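Local coordinates for malonyl CoA-acyl carrier protein transacylase (Burkholderia pseudomallei 1710b, PDB 3EZO), which probably catalyses transfer of the malonyl group from malonyl-CoA to the acyl carrier protein, yielding malonyl-ACP and free CoA, at residues A154-T159 / I182-E187. Residues are numbered along the deposited sequence; the frame is centred on the assembly and turned at random.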
# COMPACT_ATOMS: atom_id res chain seq x y z
N ALA A 154 -18.79 9.52 12.23
CA ALA A 154 -19.73 10.61 12.06
C ALA A 154 -20.11 11.17 13.44
O ALA A 154 -20.09 12.37 13.68
CB ALA A 154 -20.97 10.14 11.22
N GLU A 155 -20.33 10.29 14.39
CA GLU A 155 -20.60 10.68 15.76
C GLU A 155 -19.41 11.36 16.48
O GLU A 155 -19.57 12.42 17.11
CB GLU A 155 -21.06 9.42 16.50
CG GLU A 155 -21.59 9.65 17.88
CD GLU A 155 -22.09 8.37 18.50
OE1 GLU A 155 -22.36 7.37 17.72
OE2 GLU A 155 -22.20 8.39 19.74
N ALA A 156 -18.22 10.74 16.38
CA ALA A 156 -16.99 11.27 16.95
C ALA A 156 -16.61 12.66 16.39
O ALA A 156 -15.88 13.45 17.05
CB ALA A 156 -15.85 10.26 16.73
N SER A 157 -17.08 12.96 15.17
CA SER A 157 -16.62 14.13 14.42
C SER A 157 -16.97 15.46 15.07
O SER A 157 -16.34 16.47 14.76
CB SER A 157 -17.13 14.10 12.97
OG SER A 157 -16.27 13.27 12.17
N ALA A 158 -17.97 15.47 15.95
CA ALA A 158 -18.24 16.68 16.77
C ALA A 158 -17.03 17.14 17.58
O ALA A 158 -16.99 18.29 17.97
CB ALA A 158 -19.46 16.43 17.73
N THR A 159 -16.09 16.24 17.89
CA THR A 159 -14.88 16.61 18.64
C THR A 159 -13.70 16.95 17.74
O THR A 159 -12.70 17.47 18.22
CB THR A 159 -14.42 15.54 19.64
OG1 THR A 159 -13.94 14.36 18.94
CG2 THR A 159 -15.54 15.17 20.54
N ILE A 182 -10.01 10.94 16.65
CA ILE A 182 -9.52 9.57 16.74
C ILE A 182 -9.76 9.01 18.15
O ILE A 182 -10.31 7.94 18.29
CB ILE A 182 -8.01 9.55 16.41
CG1 ILE A 182 -7.83 9.64 14.89
CG2 ILE A 182 -7.31 8.37 17.05
CD1 ILE A 182 -8.45 8.55 14.17
N GLU A 183 -9.37 9.75 19.19
CA GLU A 183 -9.66 9.35 20.59
C GLU A 183 -11.14 9.08 20.86
O GLU A 183 -11.52 8.00 21.36
CB GLU A 183 -9.11 10.40 21.56
CG GLU A 183 -7.65 10.16 21.80
CD GLU A 183 -6.99 11.21 22.67
OE1 GLU A 183 -7.52 11.53 23.77
OE2 GLU A 183 -5.93 11.70 22.25
N LYS A 184 -11.99 10.03 20.51
CA LYS A 184 -13.44 9.85 20.72
C LYS A 184 -14.01 8.70 19.89
O LYS A 184 -14.88 7.95 20.36
CB LYS A 184 -14.17 11.15 20.34
CG LYS A 184 -15.65 11.14 20.61
CD LYS A 184 -15.93 11.05 22.08
CE LYS A 184 -17.42 10.98 22.33
NZ LYS A 184 -18.10 12.19 21.76
N ALA A 185 -13.51 8.53 18.67
CA ALA A 185 -13.97 7.41 17.83
C ALA A 185 -13.59 6.08 18.47
O ALA A 185 -14.41 5.16 18.49
CB ALA A 185 -13.40 7.50 16.40
N CYS A 186 -12.38 5.97 19.01
CA CYS A 186 -12.02 4.73 19.75
C CYS A 186 -12.97 4.44 20.93
O CYS A 186 -13.45 3.32 21.14
CB CYS A 186 -10.56 4.76 20.20
SG CYS A 186 -9.43 4.68 18.81
N GLU A 187 -13.26 5.47 21.69
CA GLU A 187 -14.16 5.37 22.84
C GLU A 187 -15.55 4.92 22.41
O GLU A 187 -16.10 3.94 22.92
CB GLU A 187 -14.19 6.74 23.47
CG GLU A 187 -14.84 6.89 24.77
CD GLU A 187 -14.96 8.37 25.09
OE1 GLU A 187 -13.88 9.04 25.17
OE2 GLU A 187 -16.12 8.87 25.16
O HOH W 1 -20.84 10.51 21.10
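Lys-184 lays the apolar part of its side chain across segment 154-159, touching both Ala-156 and Thr-159. Its CB meets OG1 of Thr-159 at 3.5 Å, and its CG lies 3.9 Å from CA of Ala-156. With CG anti to the backbone N (chi1 -176°), the chain leaves helix 179-191 toward its neighbour; a bend at chi2 leads it past the threonine, the two side chains crossing at about a right angle, and a second at chi4 turns NZ back toward segment 154-159. CG2 of Thr-159 packs against this bent chain, 4.0 Å from CG of Lys-184. The same threonine turns its hydroxyl back on its own chain: OG1 donates to O of Ala-156 (2.9 Å) in the carbonyl plane, at a C=O...O angle of 160°. That oxygen also accepts from N of Thr-159, so Ala-156 O is gripped twice by the one residue. At the far end of the lysine, a water accepts a weak bond from NZ and donates to OE2 of Glu-155, linking opposite charges whose atoms NZ and OE2 stand 5.9 Å apart. The other carboxylate oxygen of Glu-155, OE1, forms a salt bridge with Lys-192.

The two helices pack side by side against the four-stranded antiparallel sheet of the small subdomain, the ferredoxin-like part of the FabD fold, away from the predicted active-site residues Ser-98 and His-207. Ala-185, next along, is where the two segments come nearest, its CA 5.0 Å from CA of Ala-156. The small side chains permit this: CB of Ala-156 reaches to 3.5 Å from N of Ala-185, and the two methyls meet beneath the lysine, on the side facing the sheet. Val-162 of the edge strand touches both alanines, while Ile-188, a turn further along helix 179-191, also packs on Ala-156.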